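Local coordinates for mandelate racemase/muconate lactonizing protein (Paenibacillus sp., PDB 3V5C) that probably dehydrates galacturonate, as a magnesium-binding lyase of the enolase superfamily, at residues R75-L80 and D101-R106; R84-L87 and Y91-Q94. The protein carries 1 engineered substitution. All blocks are in the same frame, centred on the assembly; numbering follows the deposited sequence.

Interaction 1: R75-L80 and D101-R106; sequences RRLLDL and DWLGQR
Leu77 drives one methyl, CD2, against the six-membered part of the Trp102 indole, lying 3.6 Å from CZ3 and 4.0 Å from CE3. The approach is oblique to the ring. The same methyl also meets Leu103 at its own CD2, 4.0 Å from Leu77 CD2, so a single branch of Leu77 makes every touch between 75-80 and 101-106. The backbones stay well apart, with Leu77 CA 10.0 Å from Leu103 CA, and the side chains span the gap. Both Leu77 and Trp102 carry CG anti to the backbone N (chi1 173° and -175°), which stretches them toward each other. Leu103 sets out at an angle, but its end turns inward and places CD2 in the plane of the indole, at its edge. The contact lies in the N-terminal capping domain of the enolase fold, where helix 92-107 packs beside an antiparallel sheet. Leu77 starts a short 3-10 turn, closed by Leu80 N to Leu77 O, and is tied through its backbone to Trp12. Trp12 also meets the Trp102 ring steeply and makes a cation-pi contact with Arg106. One turn along the helix from Trp102, Arg106 folds back: its CB sits over one indole face, and its guanidinium lies with Trp102 CZ2 above its centre, 3.6 Å from the plane. Asp53 pairs with that charge. Farther round the helix, Gln105 NE2 reaches Asp101 OD1 at 3.1 Å from above the carboxylate plane, while Tyr58 N and Phe365 N also bond to this buried carboxylate.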
ATOM      1  N   ARG A  75      28.991  -8.633   6.929  1.00 16.09           N
ATOM      2  CA  ARG A  75      28.666  -9.328   5.690  1.00 16.72           C
ATOM      3  C   ARG A  75      28.822  -8.430   4.461  1.00 16.81           C
ATOM      4  O   ARG A  75      28.584  -7.222   4.519  1.00 16.71           O
ATOM      5  CB  ARG A  75      27.263  -9.946   5.759  1.00 16.04           C
ATOM      6  CG  ARG A  75      27.114 -11.053   6.811  1.00 19.34           C
ATOM      7  CD  ARG A  75      25.776 -11.757   6.674  1.00 19.06           C
ATOM      8  NE  ARG A  75      25.444 -12.612   7.818  1.00 22.27           N
ATOM      9  CZ  ARG A  75      25.375 -13.938   7.771  1.00 31.50           C
ATOM     10  NH1 ARG A  75      25.626 -14.580   6.634  1.00 32.04           N
ATOM     11  NH2 ARG A  75      25.056 -14.627   8.861  1.00 31.93           N
ATOM     12  N   ARG A  76      29.251  -9.023   3.351  0.59 17.31           N
ATOM     13  CA  ARG A  76      29.355  -8.302   2.086  0.59 14.46           C
ATOM     14  C   ARG A  76      27.964  -8.080   1.492  0.59 15.75           C
ATOM     15  O   ARG A  76      27.143  -9.000   1.463  0.59 16.63           O
ATOM     16  CB  ARG A  76      30.240  -9.081   1.106  0.59 16.29           C
ATOM     17  CG  ARG A  76      31.598  -9.450   1.695  0.59 16.96           C
ATOM     18  CD  ARG A  76      32.479 -10.204   0.708  0.59 16.67           C
ATOM     19  NE  ARG A  76      33.734 -10.621   1.339  0.59 18.75           N
ATOM     20  CZ  ARG A  76      34.877  -9.939   1.285  0.59 17.86           C
ATOM     21  NH1 ARG A  76      34.955  -8.797   0.617  0.59 17.13           N
ATOM     22  NH2 ARG A  76      35.954 -10.404   1.904  0.59 21.02           N
ATOM     23  N   LEU A  77      27.695  -6.852   1.057  1.00 13.32           N
ATOM     24  CA  LEU A  77      26.403  -6.520   0.433  1.00 14.25           C
ATOM     25  C   LEU A  77      26.058  -7.497  -0.693  1.00 16.70           C
ATOM     26  O   LEU A  77      24.910  -7.925  -0.816  1.00 14.24           O
ATOM     27  CB  LEU A  77      26.385  -5.078  -0.089  1.00 14.36           C
ATOM     28  CG  LEU A  77      25.155  -4.666  -0.914  1.00 17.29           C
ATOM     29  CD1 LEU A  77      23.863  -4.814  -0.106  1.00 19.77           C
ATOM     30  CD2 LEU A  77      25.317  -3.238  -1.383  1.00 18.60           C
ATOM     31  N   LEU A  78      27.035  -7.855  -1.520  1.00 16.92           N
ATOM     32  CA  LEU A  78      26.771  -8.810  -2.602  1.00 15.26           C
ATOM     33  C   LEU A  78      26.187 -10.126  -2.092  1.00 15.21           C
ATOM     34  O   LEU A  78      25.389 -10.764  -2.781  1.00 19.66           O
ATOM     35  CB  LEU A  78      28.044  -9.126  -3.388  1.00 18.92           C
ATOM     36  CG  LEU A  78      28.514  -8.086  -4.398  1.00 26.26           C
ATOM     37  CD1 LEU A  78      29.848  -8.518  -4.977  1.00 24.83           C
ATOM     38  CD2 LEU A  78      27.481  -7.883  -5.510  1.00 23.68           C
ATOM     39  N   ASP A  79      26.592 -10.533  -0.896  1.00 13.54           N
ATOM     40  CA  ASP A  79      26.169 -11.823  -0.371  1.00 13.99           C
ATOM     41  C   ASP A  79      24.715 -11.815   0.107  1.00 16.10           C
ATOM     42  O   ASP A  79      24.145 -12.869   0.396  1.00 17.62           O
ATOM     43  CB  ASP A  79      27.098 -12.288   0.748  1.00 15.19           C
ATOM     44  CG  ASP A  79      28.494 -12.639   0.239  1.00 18.47           C
ATOM     45  OD1 ASP A  79      28.627 -13.005  -0.953  1.00 19.91           O
ATOM     46  OD2 ASP A  79      29.443 -12.545   1.035  1.00 19.46           O
ATOM     47  N   LEU A  80      24.125 -10.625   0.198  1.00 16.35           N
ATOM     48  CA  LEU A  80      22.712 -10.528   0.551  1.00 16.36           C
ATOM     49  C   LEU A  80      21.821 -10.895  -0.629  1.00 17.09           C
ATOM     50  O   LEU A  80      20.608 -11.007  -0.475  1.00 17.41           O
ATOM     51  CB  LEU A  80      22.356  -9.120   1.023  1.00 14.31           C
ATOM     52  CG  LEU A  80      23.178  -8.469   2.132  1.00 20.59           C
ATOM     53  CD1 LEU A  80      22.402  -7.266   2.658  1.00 20.70           C
ATOM     54  CD2 LEU A  80      23.503  -9.427   3.246  1.00 22.43           C
ATOM     55  N   ASP A 101      17.386   1.782  -0.672  1.00 10.74           N
ATOM     56  CA  ASP A 101      17.657   3.209  -0.558  1.00  8.99           C
ATOM     57  C   ASP A 101      19.157   3.436  -0.682  1.00 13.21           C
ATOM     58  O   ASP A 101      19.598   4.366  -1.351  1.00 13.81           O
ATOM     59  CB  ASP A 101      17.172   3.742   0.786  1.00 10.54           C
ATOM     60  CG  ASP A 101      17.257   5.262   0.870  1.00 11.27           C
ATOM     61  OD1 ASP A 101      16.808   5.926  -0.075  1.00 11.44           O
ATOM     62  OD2 ASP A 101      17.784   5.782   1.862  1.00 12.04           O
ATOM     63  N   TRP A 102      19.928   2.568  -0.032  1.00 10.62           N
ATOM     64  CA  TRP A 102      21.388   2.682  -0.035  1.00 10.36           C
ATOM     65  C   TRP A 102      21.897   2.612  -1.470  1.00 14.28           C
ATOM     66  O   TRP A 102      22.700   3.455  -1.882  1.00 13.60           O
ATOM     67  CB  TRP A 102      22.050   1.603   0.829  1.00 13.15           C
ATOM     68  CG  TRP A 102      23.540   1.808   0.919  1.00 11.51           C
ATOM     69  CD1 TRP A 102      24.208   2.470   1.895  1.00 13.72           C
ATOM     70  CD2 TRP A 102      24.526   1.358  -0.020  1.00 15.37           C
ATOM     71  NE1 TRP A 102      25.568   2.471   1.626  1.00 13.61           N
ATOM     72  CE2 TRP A 102      25.780   1.794   0.453  1.00 13.86           C
ATOM     73  CE3 TRP A 102      24.468   0.625  -1.213  1.00 18.28           C
ATOM     74  CZ2 TRP A 102      26.977   1.505  -0.220  1.00 15.67           C
ATOM     75  CZ3 TRP A 102      25.654   0.350  -1.890  1.00 18.31           C
ATOM     76  CH2 TRP A 102      26.890   0.796  -1.390  1.00 16.56           C
ATOM     77  N   LEU A 103      21.439   1.605  -2.219  1.00 12.93           N
ATOM     78  CA  LEU A 103      21.871   1.430  -3.612  1.00 13.84           C
ATOM     79  C   LEU A 103      21.534   2.671  -4.429  1.00 17.44           C
ATOM     80  O   LEU A 103      22.340   3.129  -5.243  1.00 15.87           O
ATOM     81  CB  LEU A 103      21.257   0.161  -4.241  1.00 16.97           C
ATOM     82  CG  LEU A 103      21.796  -1.200  -3.798  1.00 24.04           C
ATOM     83  CD1 LEU A 103      20.887  -2.328  -4.301  1.00 28.57           C
ATOM     84  CD2 LEU A 103      23.230  -1.407  -4.292  1.00 26.82           C
ATOM     85  N   GLY A 104      20.345   3.230  -4.200  1.00 13.13           N
ATOM     86  CA  GLY A 104      19.957   4.470  -4.841  1.00 13.07           C
ATOM     87  C   GLY A 104      20.884   5.624  -4.487  1.00 13.83           C
ATOM     88  O   GLY A 104      21.305   6.372  -5.369  1.00 15.74           O
ATOM     89  N   GLN A 105      21.234   5.757  -3.207  1.00 13.75           N
ATOM     90  CA  GLN A 105      22.155   6.825  -2.796  1.00 13.23           C
ATOM     91  C   GLN A 105      23.526   6.654  -3.459  1.00 15.21           C
ATOM     92  O   GLN A 105      24.091   7.627  -3.974  1.00 18.24           O
ATOM     93  CB  GLN A 105      22.318   6.895  -1.271  1.00 14.22           C
ATOM     94  CG  GLN A 105      21.004   7.040  -0.487  1.00 17.30           C
ATOM     95  CD  GLN A 105      20.193   8.267  -0.866  1.00 16.43           C
ATOM     96  OE1 GLN A 105      20.735   9.352  -1.128  1.00 17.72           O
ATOM     97  NE2 GLN A 105      18.883   8.101  -0.901  1.00 15.75           N
ATOM     98  N   ARG A 106      24.043   5.426  -3.445  1.00 17.11           N
ATOM     99  CA  ARG A 106      25.390   5.141  -3.944  1.00 16.78           C
ATOM    100  C   ARG A 106      25.478   5.379  -5.449  1.00 19.28           C
ATOM    101  O   ARG A 106      26.432   6.004  -5.942  1.00 20.38           O
ATOM    102  CB  ARG A 106      25.770   3.697  -3.587  1.00 16.01           C
ATOM    103  CG  ARG A 106      27.111   3.193  -4.165  1.00 17.57           C
ATOM    104  CD  ARG A 106      28.270   4.169  -3.959  1.00 16.36           C
ATOM    105  NE  ARG A 106      28.607   4.477  -2.572  1.00 18.06           N
ATOM    106  CZ  ARG A 106      29.422   3.754  -1.803  1.00 16.89           C
ATOM    107  NH1 ARG A 106      29.956   2.631  -2.258  1.00 19.10           N
ATOM    108  NH2 ARG A 106      29.683   4.141  -0.563  1.00 18.55           N
TER

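Interaction 2: R84-L87 and Y91-Q94; sequences RGRL and YRLQ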
ATOM      1  N   ARG A  84      20.499 -14.747  -8.725  1.00 43.98           N
ATOM      2  CA  ARG A  84      19.624 -14.106  -9.701  1.00 41.85           C
ATOM      3  C   ARG A  84      19.540 -12.588  -9.564  1.00 40.32           C
ATOM      4  O   ARG A  84      18.891 -11.925 -10.370  1.00 39.59           O
ATOM      5  CB  ARG A  84      18.231 -14.740  -9.645  1.00 51.00           C
ATOM      6  CG  ARG A  84      18.259 -16.251  -9.868  1.00 52.25           C
ATOM      7  CD  ARG A  84      16.895 -16.894  -9.678  1.00 60.26           C
ATOM      8  NE  ARG A  84      15.901 -16.394 -10.624  1.00 63.07           N
ATOM      9  CZ  ARG A  84      15.666 -16.935 -11.815  1.00 66.41           C
ATOM     10  NH1 ARG A  84      16.358 -17.996 -12.210  1.00 63.14           N
ATOM     11  NH2 ARG A  84      14.741 -16.416 -12.612  1.00 68.95           N
ATOM     12  N   GLY A  85      20.207 -12.031  -8.558  1.00 27.92           N
ATOM     13  CA  GLY A  85      20.177 -10.593  -8.360  1.00 34.10           C
ATOM     14  C   GLY A  85      18.986 -10.217  -7.506  1.00 28.15           C
ATOM     15  O   GLY A  85      18.585  -9.055  -7.447  1.00 31.27           O
ATOM     16  N   ARG A  86      18.415 -11.224  -6.854  1.00 33.72           N
ATOM     17  CA  ARG A  86      17.302 -11.009  -5.942  1.00 29.79           C
ATOM     18  C   ARG A  86      17.760 -11.041  -4.490  1.00 22.67           C
ATOM     19  O   ARG A  86      18.523 -11.918  -4.078  1.00 25.18           O
ATOM     20  CB  ARG A  86      16.204 -12.053  -6.178  1.00 32.05           C
ATOM     21  CG  ARG A  86      15.551 -11.948  -7.553  1.00 35.76           C
ATOM     22  CD  ARG A  86      14.456 -12.991  -7.745  1.00 42.19           C
ATOM     23  NE  ARG A  86      14.979 -14.350  -7.880  1.00 48.64           N
ATOM     24  CZ  ARG A  86      15.211 -15.170  -6.858  1.00 43.92           C
ATOM     25  NH1 ARG A  86      14.978 -14.771  -5.615  1.00 46.29           N
ATOM     26  NH2 ARG A  86      15.682 -16.390  -7.076  1.00 51.83           N
ATOM     27  N   LEU A  87      17.283 -10.081  -3.715  1.00 20.95           N
ATOM     28  CA  LEU A  87      17.604 -10.042  -2.298  1.00 16.59           C
ATOM     29  C   LEU A  87      17.110 -11.307  -1.630  1.00 18.18           C
ATOM     30  O   LEU A  87      15.935 -11.684  -1.776  1.00 17.89           O
ATOM     31  CB  LEU A  87      16.962  -8.825  -1.648  1.00 18.65           C
ATOM     32  CG  LEU A  87      17.353  -8.631  -0.199  1.00 18.44           C
ATOM     33  CD1 LEU A  87      18.821  -8.221  -0.117  1.00 20.76           C
ATOM     34  CD2 LEU A  87      16.484  -7.548   0.405  1.00 19.72           C
ATOM     35  N   TYR A  91      16.594 -11.660   4.358  1.00 14.71           N
ATOM     36  CA  TYR A  91      16.932 -10.258   4.637  1.00 13.08           C
ATOM     37  C   TYR A  91      15.836  -9.268   4.258  1.00 15.08           C
ATOM     38  O   TYR A  91      15.960  -8.060   4.513  1.00 12.67           O
ATOM     39  CB  TYR A  91      18.202  -9.841   3.885  1.00 13.64           C
ATOM     40  CG  TYR A  91      19.424 -10.676   4.183  1.00 15.27           C
ATOM     41  CD1 TYR A  91      20.105 -10.534   5.388  1.00 17.63           C
ATOM     42  CD2 TYR A  91      19.906 -11.582   3.260  1.00 16.21           C
ATOM     43  CE1 TYR A  91      21.230 -11.290   5.667  1.00 23.04           C
ATOM     44  CE2 TYR A  91      21.031 -12.348   3.533  1.00 18.46           C
ATOM     45  CZ  TYR A  91      21.687 -12.191   4.740  1.00 23.32           C
ATOM     46  OH  TYR A  91      22.810 -12.947   5.028  1.00 22.61           O
ATOM     47  N   ARG A  92      14.778  -9.764   3.627  1.00 12.53           N
ATOM     48  CA  ARG A  92      13.816  -8.872   2.974  1.00 12.38           C
ATOM     49  C   ARG A  92      13.065  -7.946   3.927  1.00 10.90           C
ATOM     50  O   ARG A  92      13.154  -6.727   3.798  1.00 11.80           O
ATOM     51  CB  ARG A  92      12.827  -9.686   2.146  1.00 11.92           C
ATOM     52  CG  ARG A  92      13.482 -10.329   0.945  1.00 12.52           C
ATOM     53  CD  ARG A  92      12.521 -11.187   0.145  1.00 12.44           C
ATOM     54  NE  ARG A  92      13.224 -11.764  -0.994  1.00 15.35           N
ATOM     55  CZ  ARG A  92      12.631 -12.375  -2.010  1.00 15.26           C
ATOM     56  NH1 ARG A  92      11.305 -12.522  -2.025  1.00 16.23           N
ATOM     57  NH2 ARG A  92      13.367 -12.862  -3.008  1.00 18.27           N
ATOM     58  N   LEU A  93      12.332  -8.516   4.876  1.00 12.60           N
ATOM     59  CA  LEU A  93      11.498  -7.701   5.760  1.00 10.37           C
ATOM     60  C   LEU A  93      12.344  -6.732   6.594  1.00 11.60           C
ATOM     61  O   LEU A  93      11.921  -5.605   6.879  1.00 11.30           O
ATOM     62  CB  LEU A  93      10.656  -8.574   6.680  1.00 13.19           C
ATOM     63  CG  LEU A  93       9.767  -9.612   5.993  1.00 13.41           C
ATOM     64  CD1 LEU A  93       9.080 -10.494   7.030  1.00 15.42           C
ATOM     65  CD2 LEU A  93       8.759  -8.926   5.036  1.00 14.63           C
ATOM     66  N   GLN A  94      13.537  -7.177   6.971  1.00 12.52           N
ATOM     67  CA  GLN A  94      14.395  -6.426   7.871  1.00 13.65           C
ATOM     68  C   GLN A  94      15.168  -5.330   7.148  1.00 12.40           C
ATOM     69  O   GLN A  94      15.348  -4.239   7.684  1.00 12.23           O
ATOM     70  CB  GLN A  94      15.402  -7.371   8.526  1.00 13.45           C
ATOM     71  CG  GLN A  94      14.785  -8.414   9.449  1.00 15.01           C
ATOM     72  CD  GLN A  94      14.289  -9.661   8.723  1.00 16.38           C
ATOM     73  OE1 GLN A  94      14.449  -9.811   7.504  1.00 14.72           O
ATOM     74  NE2 GLN A  94      13.675 -10.564   9.481  1.00 20.54           N
TER
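Arg86 brings NH1 to within 3.6 Å of Arg92 NH2, edge to edge, with the two guanidinium planes 79° apart. A bend at chi3 (-71°) turns the Arg86 head into this position. The two like charges are probably offset by acids: Asp82 forms a salt bridge with Arg86 NH1, and Glu296 with Arg92 NH2. Next along the chain, Leu87 offers its carbonyl to Arg92, which grips the one oxygen side-on with two nitrogens. The bond from Arg92 NE to Leu87 O is 2.8 Å and fairly straight (156°); that from Arg92 NH2 to Leu87 O is 3.1 Å and more bent. Leu87 O lies almost in the guanidinium plane, and the Arg92 chain, extended from CG to NE, carries the head to it. Glu296 belongs to helix 291-303 of the C-terminal barrel, so Arg92, at the start of helix 92-107 in the capping domain, links the two domains of the enolase fold. A leucine in its place would probably leave the Leu87 carbonyl without both donors and cost Glu296 this salt bridge. The Leu87 side chain slides past Arg92 in the opposite direction, its CD2 3.9 Å from Arg92 CA, and its CG packs 4.3 Å from Tyr91 CB. Beyond CB, the Tyr91 ring leads away toward Leu80 and Trp68.

How the interactions relate
Both interactions fasten the loop between helices 66-70 and 92-107 onto the latter helix: interaction 2 at its first turn, interaction 1 near its far end. Interaction 1 is fully buried and apolar across its segments, resting on three buried side chains of the capping domain. Interaction 2 is only partly buried, covers more surface and depends mainly on a charged group holding a backbone oxygen, and it lies against the barrel helix 291-303. Their centres are 11 Å apart, and they meet directly: Leu80 CD2 packs 3.6 Å from Tyr91 CZ, while Leu80 O lies 3.3 Å from Leu87 CD1.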